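Local coordinates for ribosomal-protein-S5-alanine N-acetyltransferase (PDB 3IGR) that probably acetylates the N-terminal alanine of ribosomal protein uS5, using acetyl-CoA as the acetyl donor, at residues I133-I138 with K146-L151; I15-A20 with Q57-H62; F70-K75 with K110-R115. One frame throughout, in Å; residues are numbered along the deposited sequence.

Interaction 1 (I133-I138 with K146-L151); sequences IMAAYI and KVLAAL
L148, reaching out from helix 142-150, sets its two methyls against A135 and Y137 of strand 132-137. Its CG lies opposite the carbonyl carbon (chi1 -65°), which sends the branched end off the helix and straight at the strand. The fork then divides the work: CD2 comes to 3.7 Å from A135 CB, whereas CD1 sits 3.4 Å from Y137 CD2, a tight approach, and also stays within 3.9 Å of A135 CB. The two larger side chains run past each other in opposite directions, so the leucine fork meets the near part of the ring, at CD2 and CE2, rather than its hydroxyl end. The pleat of the strand turns A135 and Y137 toward the helix and A136 away. Strands on both sides complete the setting: L148 also rests on Y101 of strand 96-103 and on T175 of strand 168-178. With carbon meeting carbon throughout, the pairing of helix and sheet here depends on the shape of the fork and on burial from water, without the directional demands of polar bonds.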
ATOM      1  N   ILE A 133     -17.040  -4.650  -6.779  1.00  8.95           N
ATOM      2  CA  ILE A 133     -16.804  -5.730  -5.815  1.00  8.09           C
ATOM      3  C   ILE A 133     -17.273  -5.178  -4.477  1.00  8.49           C
ATOM      4  O   ILE A 133     -16.849  -4.063  -4.078  1.00  7.87           O
ATOM      5  CB  ILE A 133     -15.297  -6.177  -5.691  1.00  8.75           C
ATOM      6  CG1 ILE A 133     -14.698  -6.649  -7.022  1.00 10.55           C
ATOM      7  CG2 ILE A 133     -15.125  -7.282  -4.664  1.00  7.39           C
ATOM      8  CD1 ILE A 133     -15.204  -7.966  -7.501  1.00 16.44           C
HETATM    9  N   MSE A 134     -18.137  -5.911  -3.809  1.00  6.58           N
HETATM   10  CA  MSE A 134     -18.709  -5.573  -2.533  0.50  6.37           C
HETATM   11  C   MSE A 134     -18.051  -6.363  -1.398  1.00  5.96           C
HETATM   12  O   MSE A 134     -17.778  -7.500  -1.532  1.00  4.88           O
HETATM   13  CB  MSE A 134     -20.207  -5.872  -2.532  0.50  6.28           C
HETATM   14  CG  MSE A 134     -21.093  -4.877  -3.263  0.50  7.26           C
HETATM   15 SE   MSE A 134     -22.968  -5.401  -3.660  0.50 11.92          SE
HETATM   16  CE  MSE A 134     -22.750  -7.232  -4.026  0.50  8.66           C
ATOM     17  N   ALA A 135     -17.832  -5.717  -0.280  1.00  5.55           N
ATOM     18  CA  ALA A 135     -17.323  -6.345   0.935  1.00  6.43           C
ATOM     19  C   ALA A 135     -18.053  -5.717   2.108  1.00  7.35           C
ATOM     20  O   ALA A 135     -18.402  -4.527   2.053  1.00  7.65           O
ATOM     21  CB  ALA A 135     -15.816  -6.130   1.085  1.00  5.77           C
ATOM     22  N   ALA A 136     -18.307  -6.525   3.138  1.00  6.95           N
ATOM     23  CA  ALA A 136     -19.010  -6.099   4.338  1.00  7.75           C
ATOM     24  C   ALA A 136     -18.274  -6.675   5.553  1.00  8.61           C
ATOM     25  O   ALA A 136     -17.852  -7.829   5.536  1.00  8.44           O
ATOM     26  CB  ALA A 136     -20.432  -6.604   4.316  1.00  7.24           C
ATOM     27  N   TYR A 137     -18.128  -5.876   6.600  1.00  9.12           N
ATOM     28  CA  TYR A 137     -17.359  -6.297   7.773  1.00  9.45           C
ATOM     29  C   TYR A 137     -17.983  -5.778   9.058  1.00  9.96           C
ATOM     30  O   TYR A 137     -18.577  -4.683   9.084  1.00  8.74           O
ATOM     31  CB  TYR A 137     -15.894  -5.851   7.653  1.00  9.45           C
ATOM     32  CG  TYR A 137     -15.651  -4.354   7.733  1.00  9.47           C
ATOM     33  CD1 TYR A 137     -15.354  -3.741   8.958  1.00 10.54           C
ATOM     34  CD2 TYR A 137     -15.682  -3.554   6.581  1.00  8.78           C
ATOM     35  CE1 TYR A 137     -15.104  -2.376   9.044  1.00  8.91           C
ATOM     36  CE2 TYR A 137     -15.428  -2.173   6.654  1.00 11.40           C
ATOM     37  CZ  TYR A 137     -15.143  -1.598   7.879  1.00 11.05           C
ATOM     38  OH  TYR A 137     -14.917  -0.248   7.960  1.00 10.06           O
ATOM     39  N   ILE A 138     -17.849  -6.567  10.122  1.00 10.62           N
ATOM     40  CA  ILE A 138     -18.314  -6.154  11.441  1.00 10.50           C
ATOM     41  C   ILE A 138     -17.400  -4.991  11.907  1.00 10.40           C
ATOM     42  O   ILE A 138     -16.172  -5.110  11.842  1.00  9.08           O
ATOM     43  CB  ILE A 138     -18.265  -7.339  12.455  1.00 11.12           C
ATOM     44  CG1 ILE A 138     -19.232  -8.459  12.046  1.00 12.39           C
ATOM     45  CG2 ILE A 138     -18.575  -6.847  13.896  1.00 12.44           C
ATOM     46  CD1 ILE A 138     -18.862  -9.865  12.588  1.00 14.16           C
ATOM     47  N   LYS A 146      -8.870  -2.623   7.944  1.00  8.79           N
ATOM     48  CA  LYS A 146      -7.590  -2.111   7.439  1.00  9.34           C
ATOM     49  C   LYS A 146      -7.209  -2.681   6.083  1.00  9.12           C
ATOM     50  O   LYS A 146      -6.685  -1.962   5.234  1.00  9.19           O
ATOM     51  CB  LYS A 146      -6.471  -2.283   8.465  1.00  9.36           C
ATOM     52  CG  LYS A 146      -6.262  -1.037   9.356  1.00 12.66           C
ATOM     53  CD  LYS A 146      -7.609  -0.387   9.796  1.00 16.20           C
ATOM     54  CE  LYS A 146      -8.148   0.631   8.764  1.00 16.84           C
ATOM     55  NZ  LYS A 146      -9.573   1.002   8.993  1.00 17.91           N
ATOM     56  N   VAL A 147      -7.504  -3.959   5.872  1.00  8.88           N
ATOM     57  CA  VAL A 147      -7.321  -4.572   4.574  1.00  8.97           C
ATOM     58  C   VAL A 147      -8.110  -3.782   3.525  1.00  9.05           C
ATOM     59  O   VAL A 147      -7.535  -3.295   2.553  1.00  8.47           O
ATOM     60  CB  VAL A 147      -7.762  -6.058   4.571  1.00  8.55           C
ATOM     61  CG1 VAL A 147      -7.963  -6.558   3.138  1.00  9.13           C
ATOM     62  CG2 VAL A 147      -6.738  -6.916   5.310  1.00  9.62           C
ATOM     63  N   LEU A 148      -9.417  -3.651   3.744  1.00  9.03           N
ATOM     64  CA  LEU A 148     -10.305  -2.975   2.797  1.00  9.28           C
ATOM     65  C   LEU A 148      -9.885  -1.530   2.544  1.00  9.44           C
ATOM     66  O   LEU A 148      -9.855  -1.084   1.395  1.00  9.50           O
ATOM     67  CB  LEU A 148     -11.768  -3.058   3.255  1.00  8.93           C
ATOM     68  CG  LEU A 148     -12.355  -4.478   3.282  1.00  8.62           C
ATOM     69  CD1 LEU A 148     -13.738  -4.495   3.907  1.00  8.80           C
ATOM     70  CD2 LEU A 148     -12.410  -5.080   1.898  1.00  5.50           C
ATOM     71  N   ALA A 149      -9.539  -0.808   3.607  1.00 10.16           N
ATOM     72  CA  ALA A 149      -9.071   0.567   3.462  1.00 10.02           C
ATOM     73  C   ALA A 149      -7.812   0.617   2.600  1.00 10.73           C
ATOM     74  O   ALA A 149      -7.674   1.487   1.725  1.00 10.61           O
ATOM     75  CB  ALA A 149      -8.800   1.200   4.840  1.00 10.64           C
ATOM     76  N   ALA A 150      -6.896  -0.323   2.829  1.00 10.66           N
ATOM     77  CA  ALA A 150      -5.615  -0.316   2.123  1.00 11.33           C
ATOM     78  C   ALA A 150      -5.796  -0.580   0.620  1.00 11.93           C
ATOM     79  O   ALA A 150      -4.953  -0.176  -0.200  1.00 11.58           O
ATOM     80  CB  ALA A 150      -4.650  -1.328   2.732  1.00 10.96           C
ATOM     81  N   LEU A 151      -6.897  -1.245   0.277  1.00 11.87           N
ATOM     82  CA  LEU A 151      -7.184  -1.638  -1.095  1.00 12.45           C
ATOM     83  C   LEU A 151      -8.112  -0.669  -1.803  1.00 12.83           C
ATOM     84  O   LEU A 151      -8.530  -0.911  -2.941  1.00 13.15           O
ATOM     85  CB  LEU A 151      -7.765  -3.053  -1.099  1.00 13.09           C
ATOM     86  CG  LEU A 151      -6.726  -4.087  -0.651  1.00 13.16           C
ATOM     87  CD1 LEU A 151      -7.330  -5.472  -0.709  1.00 16.12           C
ATOM     88  CD2 LEU A 151      -5.508  -4.004  -1.542  1.00 15.16           C
TER

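Interaction 2 (I15-A20 with Q57-H62); sequences IKSSDA and QLVELH
The first torsions of I15 and H62 decide how the turn after strand 10-14 meets helix 48-63. In I15, CG1 is trans to the backbone N (chi1 -158°), and CG2 is left to face the helix; that methyl is 4.1 Å from both L58 CD1 and H62 CE1. H62 swings its ring off the helix with CG opposite the carbonyl carbon (chi1 -69°), and the imidazole crosses I15 at about a right angle. It presents an edge: H62 CE1 lies 3.7 Å from I15 O, close to the ring plane, while the carbonyl oxygen of L58, one turn back, sits over one face near the rim. The rotation of the ring is fixed further by a hydrogen bond between NE2 and the backbone N of Y69, at the start of strand 68-74. At the outer margin, S17 OG lies 3.9 Å from V59 CG2, a hydroxyl against a methyl without a polar bond. Within the turn, K16 N donates to D19 OD2 over 2.9 Å, reaching the anti side of the carboxylate from somewhat outside its plane, and the same oxygen forms a salt bridge with R13. D19 therefore ties the turn to the strand before it, just where helix 20-29 begins. I15 meanwhile bonds through its backbone to Y69 and packs on L55 and V71, joining helix 48-63 to strand 68-74. This is the N-terminal part of the GNAT fold, where strand 10-14 leads into helices that pack against the sheet before the chain re-enters it as strand 68-74.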
ATOM      1  N   ILE A  15      -9.072 -22.900  -6.254  1.00  7.45           N
ATOM      2  CA  ILE A  15      -9.157 -24.175  -5.560  1.00  7.45           C
ATOM      3  C   ILE A  15      -9.493 -25.293  -6.554  1.00  8.33           C
ATOM      4  O   ILE A  15     -10.160 -25.049  -7.569  1.00  8.26           O
ATOM      5  CB  ILE A  15     -10.165 -24.085  -4.376  1.00  7.69           C
ATOM      6  CG1 ILE A  15      -9.897 -25.168  -3.324  1.00  6.87           C
ATOM      7  CG2 ILE A  15     -11.627 -24.046  -4.865  1.00  7.27           C
ATOM      8  CD1 ILE A  15     -10.786 -25.072  -2.098  1.00  5.98           C
ATOM      9  N   LYS A  16      -9.005 -26.505  -6.276  1.00  8.86           N
ATOM     10  CA  LYS A  16      -9.192 -27.653  -7.159  1.00  9.36           C
ATOM     11  C   LYS A  16      -9.745 -28.855  -6.398  1.00  9.57           C
ATOM     12  O   LYS A  16      -9.674 -28.911  -5.170  1.00  9.44           O
ATOM     13  CB  LYS A  16      -7.868 -28.048  -7.830  1.00  9.57           C
ATOM     14  CG  LYS A  16      -7.330 -27.048  -8.845  1.00 11.59           C
ATOM     15  CD  LYS A  16      -6.263 -27.660  -9.743  1.00 13.42           C
ATOM     16  CE  LYS A  16      -4.875 -27.509  -9.134  1.00 15.16           C
ATOM     17  NZ  LYS A  16      -3.833 -27.159 -10.153  1.00 15.46           N
ATOM     18  N   SER A  17     -10.274 -29.825  -7.139  1.00  9.76           N
ATOM     19  CA  SER A  17     -10.738 -31.081  -6.555  1.00 10.38           C
ATOM     20  C   SER A  17      -9.706 -31.708  -5.611  1.00 10.44           C
ATOM     21  O   SER A  17     -10.062 -32.149  -4.518  1.00 10.64           O
ATOM     22  CB  SER A  17     -11.137 -32.071  -7.654  1.00 10.35           C
ATOM     23  OG  SER A  17     -12.277 -31.611  -8.366  1.00 12.32           O
ATOM     24  N   SER A  18      -8.433 -31.716  -6.020  1.00 10.39           N
ATOM     25  CA  SER A  18      -7.350 -32.314  -5.223  1.00 10.28           C
ATOM     26  C   SER A  18      -7.107 -31.650  -3.859  1.00 10.18           C
ATOM     27  O   SER A  18      -6.406 -32.214  -3.014  1.00  9.63           O
ATOM     28  CB  SER A  18      -6.045 -32.348  -6.031  1.00 10.31           C
ATOM     29  OG  SER A  18      -5.794 -31.087  -6.651  1.00 10.80           O
ATOM     30  N   ASP A  19      -7.672 -30.458  -3.657  1.00 10.26           N
ATOM     31  CA  ASP A  19      -7.537 -29.705  -2.399  1.00 10.67           C
ATOM     32  C   ASP A  19      -8.491 -30.121  -1.261  1.00 11.23           C
ATOM     33  O   ASP A  19      -8.530 -29.463  -0.212  1.00 11.59           O
ATOM     34  CB  ASP A  19      -7.738 -28.208  -2.647  1.00 10.33           C
ATOM     35  CG  ASP A  19      -6.628 -27.584  -3.450  1.00 10.34           C
ATOM     36  OD1 ASP A  19      -5.452 -27.975  -3.273  1.00 11.18           O
ATOM     37  OD2 ASP A  19      -6.930 -26.675  -4.254  1.00  9.34           O
ATOM     38  N   ALA A  20      -9.263 -31.189  -1.465  1.00 11.49           N
ATOM     39  CA  ALA A  20     -10.342 -31.555  -0.534  1.00 11.52           C
ATOM     40  C   ALA A  20      -9.868 -31.678   0.910  1.00 11.46           C
ATOM     41  O   ALA A  20     -10.505 -31.146   1.818  1.00 10.67           O
ATOM     42  CB  ALA A  20     -11.048 -32.844  -0.989  1.00 11.49           C
ATOM     43  N   GLN A  57     -19.278 -28.706  -7.042  1.00  8.68           N
ATOM     44  CA  GLN A  57     -20.110 -27.545  -7.345  1.00  8.62           C
ATOM     45  C   GLN A  57     -19.288 -26.314  -7.760  1.00  8.54           C
ATOM     46  O   GLN A  57     -19.626 -25.639  -8.733  1.00  8.28           O
ATOM     47  CB  GLN A  57     -21.033 -27.213  -6.165  1.00  8.87           C
ATOM     48  CG  GLN A  57     -22.337 -27.994  -6.176  1.00  9.90           C
ATOM     49  CD  GLN A  57     -23.106 -27.879  -4.877  1.00 11.13           C
ATOM     50  OE1 GLN A  57     -22.685 -28.404  -3.847  1.00 12.13           O
ATOM     51  NE2 GLN A  57     -24.255 -27.208  -4.922  1.00 10.66           N
ATOM     52  N   LEU A  58     -18.212 -26.040  -7.024  1.00  8.34           N
ATOM     53  CA  LEU A  58     -17.325 -24.910  -7.315  1.00  8.07           C
ATOM     54  C   LEU A  58     -16.613 -25.035  -8.657  1.00  8.15           C
ATOM     55  O   LEU A  58     -16.589 -24.084  -9.436  1.00  8.17           O
ATOM     56  CB  LEU A  58     -16.293 -24.731  -6.208  1.00  7.71           C
ATOM     57  CG  LEU A  58     -16.769 -24.145  -4.890  1.00  7.32           C
ATOM     58  CD1 LEU A  58     -15.640 -24.251  -3.908  1.00  7.06           C
ATOM     59  CD2 LEU A  58     -17.232 -22.698  -5.032  1.00  6.44           C
ATOM     60  N   VAL A  59     -16.033 -26.203  -8.917  1.00  8.58           N
ATOM     61  CA  VAL A  59     -15.400 -26.492 -10.199  1.00  8.99           C
ATOM     62  C   VAL A  59     -16.369 -26.152 -11.332  1.00  9.26           C
ATOM     63  O   VAL A  59     -15.961 -25.621 -12.374  1.00  9.59           O
ATOM     64  CB  VAL A  59     -14.913 -27.966 -10.262  1.00  9.27           C
ATOM     65  CG1 VAL A  59     -14.730 -28.460 -11.701  1.00  9.45           C
ATOM     66  CG2 VAL A  59     -13.623 -28.120  -9.466  1.00  9.24           C
ATOM     67  N   GLU A  60     -17.653 -26.418 -11.094  1.00  9.25           N
ATOM     68  CA  GLU A  60     -18.699 -26.175 -12.082  1.00  9.31           C
ATOM     69  C   GLU A  60     -18.963 -24.676 -12.250  1.00  9.37           C
ATOM     70  O   GLU A  60     -19.105 -24.181 -13.372  1.00  9.18           O
ATOM     71  CB  GLU A  60     -19.973 -26.941 -11.697  1.00  9.44           C
ATOM     72  CG  GLU A  60     -20.949 -27.205 -12.843  1.00  8.97           C
ATOM     73  CD  GLU A  60     -20.210 -27.757 -14.154  1.00  7.93           C
ATOM     74  OE1 GLU A  60     -19.637 -28.982 -14.000  1.00  6.97           O
ATOM     75  OE2 GLU A  60     -20.252 -27.172 -15.385  1.00  7.87           O
ATOM     76  N   LEU A  61     -18.997 -23.954 -11.132  1.00  9.55           N
ATOM     77  CA  LEU A  61     -19.179 -22.517 -11.162  1.00  9.55           C
ATOM     78  C   LEU A  61     -17.996 -21.827 -11.850  1.00  9.79           C
ATOM     79  O   LEU A  61     -18.201 -20.875 -12.607  1.00  9.50           O
ATOM     80  CB  LEU A  61     -19.422 -21.972  -9.750  1.00  9.52           C
ATOM     81  CG  LEU A  61     -20.668 -22.476  -8.999  1.00  9.86           C
ATOM     82  CD1 LEU A  61     -20.572 -22.179  -7.506  1.00  8.51           C
ATOM     83  CD2 LEU A  61     -21.974 -21.918  -9.572  1.00  9.61           C
ATOM     84  N   HIS A  62     -16.774 -22.325 -11.614  1.00 10.25           N
ATOM     85  CA  HIS A  62     -15.571 -21.797 -12.293  1.00 10.70           C
ATOM     86  C   HIS A  62     -15.713 -21.898 -13.812  1.00 10.62           C
ATOM     87  O   HIS A  62     -15.359 -20.967 -14.530  1.00 10.59           O
ATOM     88  CB  HIS A  62     -14.273 -22.519 -11.868  1.00 10.57           C
ATOM     89  CG  HIS A  62     -13.831 -22.253 -10.454  1.00 10.97           C
ATOM     90  ND1 HIS A  62     -12.958 -23.087  -9.782  1.00 10.81           N
ATOM     91  CD2 HIS A  62     -14.139 -21.256  -9.585  1.00 10.22           C
ATOM     92  CE1 HIS A  62     -12.750 -22.616  -8.565  1.00 10.83           C
ATOM     93  NE2 HIS A  62     -13.456 -21.505  -8.420  1.00  9.29           N
TER

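Interaction 3 (F70-K75 with K110-R115); sequences FVVVDK and KGIMRR
V72 meets helix 112-126 with both of its methyls, each given to a different residue of the first helical turn. With CG1 trans to the backbone N (chi1 -179°), the valine directs this methyl at I112 and keeps CG2 for M113. I112 answers with its own branch methyl: V72 CG1 and I112 CG2 are 4.0 Å apart, and the two side chains meet at a slant. I112 also packs on Y10, L103 and Y107. M113, a selenomethionine, arrives by a different route. Its bond from the backbone leaves the strand behind, but successive bends at chi2 (82°) and chi3 (-75°) curl the chain back until M113 CE is 4.5 Å from V72 CG2, a loose contact. The same curled chain lies against V84, Y101 and L103, so that M113 packs on strands 79-90 and 96-103 as well as on V72. In the GNAT fold this is the start of the helix that links two parallel strands, here 96-103 and 132-137, in a beta-alpha-beta crossover; the G-x-G/A loop before it, to which K110 and G111 belong, binds the pyrophosphate of CoA in relatives, and probably does so here. G111 occupies the N-cap with a positive phi, and its carbonyl oxygen accepts a bond from R115 N. That oxygen also lies about 4.1 Å above the centre of the R114 guanidinium, whose arm bends back over the helix start. R114 NH2 is hydrogen-bonded to N76 OD1 of the second subunit, while D74, at the end of the strand, bonds through OD2 to the hydroxyl of Y107.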
ATOM      1  N   PHE A  70     -10.696 -18.712  -4.402  1.00 12.34           N
ATOM      2  CA  PHE A  70      -9.239 -18.809  -4.358  1.00 12.73           C
ATOM      3  C   PHE A  70      -8.735 -19.313  -3.014  1.00 12.81           C
ATOM      4  O   PHE A  70      -9.312 -18.998  -1.967  1.00 12.96           O
ATOM      5  CB  PHE A  70      -8.597 -17.451  -4.577  1.00 12.78           C
ATOM      6  CG  PHE A  70      -8.743 -16.907  -5.968  1.00 13.53           C
ATOM      7  CD1 PHE A  70      -7.739 -17.126  -6.919  1.00 12.25           C
ATOM      8  CD2 PHE A  70      -9.854 -16.131  -6.304  1.00 10.93           C
ATOM      9  CE1 PHE A  70      -7.847 -16.599  -8.202  1.00 11.42           C
ATOM     10  CE2 PHE A  70      -9.989 -15.608  -7.592  1.00 13.34           C
ATOM     11  CZ  PHE A  70      -8.977 -15.832  -8.543  1.00 14.28           C
ATOM     12  N   VAL A  71      -7.639 -20.059  -3.048  1.00 12.74           N
ATOM     13  CA  VAL A  71      -6.901 -20.403  -1.820  1.00 12.71           C
ATOM     14  C   VAL A  71      -5.501 -19.759  -1.819  1.00 12.75           C
ATOM     15  O   VAL A  71      -4.919 -19.495  -2.883  1.00 12.46           O
ATOM     16  CB  VAL A  71      -6.785 -21.929  -1.588  1.00 12.57           C
ATOM     17  CG1 VAL A  71      -8.163 -22.526  -1.236  1.00 13.05           C
ATOM     18  CG2 VAL A  71      -6.154 -22.657  -2.784  1.00 11.74           C
ATOM     19  N   VAL A  72      -4.995 -19.473  -0.624  1.00 12.28           N
ATOM     20  CA  VAL A  72      -3.640 -18.990  -0.460  1.00 12.46           C
ATOM     21  C   VAL A  72      -2.818 -20.168   0.089  1.00 12.64           C
ATOM     22  O   VAL A  72      -3.166 -20.751   1.121  1.00 12.97           O
ATOM     23  CB  VAL A  72      -3.550 -17.812   0.518  1.00 12.20           C
ATOM     24  CG1 VAL A  72      -2.092 -17.335   0.610  1.00 11.32           C
ATOM     25  CG2 VAL A  72      -4.482 -16.671   0.108  1.00 11.73           C
ATOM     26  N   VAL A  73      -1.749 -20.522  -0.615  1.00 12.65           N
ATOM     27  CA  VAL A  73      -0.942 -21.676  -0.244  1.00 12.77           C
ATOM     28  C   VAL A  73       0.421 -21.226   0.239  1.00 12.89           C
ATOM     29  O   VAL A  73       1.075 -20.415  -0.419  1.00 12.74           O
ATOM     30  CB  VAL A  73      -0.760 -22.650  -1.433  1.00 12.67           C
ATOM     31  CG1 VAL A  73       0.232 -23.804  -1.067  1.00 11.57           C
ATOM     32  CG2 VAL A  73      -2.103 -23.206  -1.862  1.00 12.40           C
ATOM     33  N   ASP A  74       0.839 -21.744   1.395  1.00 12.70           N
ATOM     34  CA  ASP A  74       2.231 -21.650   1.806  1.00 12.47           C
ATOM     35  C   ASP A  74       2.974 -22.778   1.088  1.00 12.63           C
ATOM     36  O   ASP A  74       2.795 -23.956   1.394  1.00 12.74           O
ATOM     37  CB  ASP A  74       2.360 -21.796   3.324  1.00 12.69           C
ATOM     38  CG  ASP A  74       3.766 -21.492   3.838  1.00 12.02           C
ATOM     39  OD1 ASP A  74       4.752 -21.584   3.081  1.00 11.99           O
ATOM     40  OD2 ASP A  74       3.881 -21.155   5.028  1.00 11.80           O
ATOM     41  N   LYS A  75       3.783 -22.410   0.106  1.00 12.70           N
ATOM     42  CA  LYS A  75       4.521 -23.389  -0.686  1.00 13.19           C
ATOM     43  C   LYS A  75       5.583 -24.116   0.137  1.00 13.05           C
ATOM     44  O   LYS A  75       5.885 -25.271  -0.129  1.00 13.26           O
ATOM     45  CB  LYS A  75       5.149 -22.722  -1.911  1.00 12.87           C
ATOM     46  CG  LYS A  75       4.129 -22.339  -2.986  1.00 13.32           C
ATOM     47  CD  LYS A  75       4.583 -21.113  -3.788  1.00 14.79           C
ATOM     48  CE  LYS A  75       5.762 -21.387  -4.702  1.00 15.16           C
ATOM     49  NZ  LYS A  75       6.088 -20.178  -5.521  1.00 14.94           N
ATOM     50  N   LYS A 110       1.296 -10.014   8.460  1.00 13.97           N
ATOM     51  CA  LYS A 110       2.314 -10.068   7.415  1.00 13.91           C
ATOM     52  C   LYS A 110       1.827  -9.488   6.096  1.00 13.54           C
ATOM     53  O   LYS A 110       2.523  -9.586   5.092  1.00 14.05           O
ATOM     54  CB  LYS A 110       2.776 -11.511   7.174  1.00 14.17           C
ATOM     55  CG  LYS A 110       3.891 -11.999   8.078  1.00 14.39           C
ATOM     56  CD  LYS A 110       3.354 -12.823   9.202  1.00 15.93           C
ATOM     57  CE  LYS A 110       4.446 -13.713   9.777  1.00 15.06           C
ATOM     58  NZ  LYS A 110       3.958 -14.447  10.964  1.00 16.83           N
ATOM     59  N   GLY A 111       0.632  -8.903   6.097  1.00 13.05           N
ATOM     60  CA  GLY A 111       0.032  -8.342   4.889  1.00 12.14           C
ATOM     61  C   GLY A 111      -0.376  -9.382   3.851  1.00 11.74           C
ATOM     62  O   GLY A 111      -0.595  -9.050   2.679  1.00 11.73           O
ATOM     63  N   ILE A 112      -0.479 -10.642   4.260  1.00 10.88           N
ATOM     64  CA  ILE A 112      -0.760 -11.702   3.292  1.00 10.70           C
ATOM     65  C   ILE A 112      -2.177 -11.515   2.736  1.00 10.87           C
ATOM     66  O   ILE A 112      -2.406 -11.706   1.546  1.00 11.37           O
ATOM     67  CB  ILE A 112      -0.566 -13.116   3.894  1.00  9.83           C
ATOM     68  CG1 ILE A 112       0.918 -13.355   4.237  1.00  9.68           C
ATOM     69  CG2 ILE A 112      -1.074 -14.205   2.950  1.00  9.36           C
ATOM     70  CD1 ILE A 112       1.129 -14.428   5.255  1.00  4.54           C
HETATM   71  N   MSE A 113      -3.114 -11.128   3.599  1.00 10.93           N
HETATM   72  CA  MSE A 113      -4.500 -11.004   3.195  1.00 11.08           C
HETATM   73  C   MSE A 113      -4.662  -9.858   2.193  1.00 11.28           C
HETATM   74  O   MSE A 113      -5.335 -10.003   1.174  1.00 11.43           O
HETATM   75  CB  MSE A 113      -5.394 -10.792   4.415  1.00 11.35           C
HETATM   76  CG  MSE A 113      -6.870 -10.996   4.125  1.00 13.03           C
HETATM   77 SE   MSE A 113      -7.392 -12.887   4.156  1.00 18.07          SE
HETATM   78  CE  MSE A 113      -6.668 -13.551   2.448  1.00 12.00           C
ATOM     79  N   ARG A 114      -4.066  -8.715   2.513  1.00 11.07           N
ATOM     80  CA  ARG A 114      -4.082  -7.554   1.634  1.00 11.22           C
ATOM     81  C   ARG A 114      -3.567  -7.891   0.225  1.00 11.33           C
ATOM     82  O   ARG A 114      -4.242  -7.588  -0.771  1.00 11.56           O
ATOM     83  CB  ARG A 114      -3.257  -6.419   2.244  1.00 12.02           C
ATOM     84  CG  ARG A 114      -3.313  -5.124   1.446  1.00 11.33           C
ATOM     85  CD  ARG A 114      -2.204  -4.173   1.862  1.00 13.14           C
ATOM     86  NE  ARG A 114      -0.876  -4.702   1.546  1.00 13.29           N
ATOM     87  CZ  ARG A 114       0.070  -4.956   2.444  1.00 11.03           C
ATOM     88  NH1 ARG A 114      -0.140  -4.715   3.724  1.00  9.27           N
ATOM     89  NH2 ARG A 114       1.233  -5.428   2.055  1.00 10.58           N
ATOM     90  N   ARG A 115      -2.401  -8.533   0.143  1.00 11.23           N
ATOM     91  CA  ARG A 115      -1.838  -8.938  -1.155  1.00 11.68           C
ATOM     92  C   ARG A 115      -2.707  -9.933  -1.901  1.00 11.47           C
ATOM     93  O   ARG A 115      -2.905  -9.793  -3.111  1.00 11.64           O
ATOM     94  CB  ARG A 115      -0.413  -9.514  -1.025  1.00 11.85           C
ATOM     95  CG  ARG A 115       0.631  -8.587  -0.415  1.00 10.90           C
ATOM     96  CD  ARG A 115       2.063  -9.204  -0.540  1.00 13.20           C
ATOM     97  NE  ARG A 115       2.584  -9.128  -1.916  1.00 13.83           N
ATOM     98  CZ  ARG A 115       3.872  -9.267  -2.258  1.00 13.85           C
ATOM     99  NH1 ARG A 115       4.794  -9.519  -1.344  1.00 13.10           N
ATOM    100  NH2 ARG A 115       4.244  -9.159  -3.526  1.00 13.12           N
TER

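Interaction 3 is the middle member of the set. It touches interaction 1 where L151 CD1 packs 3.7 Å from R114 O, and interaction 2 where I15 CD1 lies 3.8 Å from V71 CG1. Interactions 1 and 2 do not meet: their centres are 25 Å apart, on opposite sides of the chain's centre. Interactions 1 and 3 both reach the one mixed sheet, and strand 132-137 follows helix 112-126. In GNAT enzymes acetyl-CoA binds between two parallel strands, its pyrophosphate on the loop before that helix, so interactions 1 and 3 probably border the cofactor site. A bound sodium ion lies about 9 Å from the M113 side chain, and one about 12 Å from that of L148.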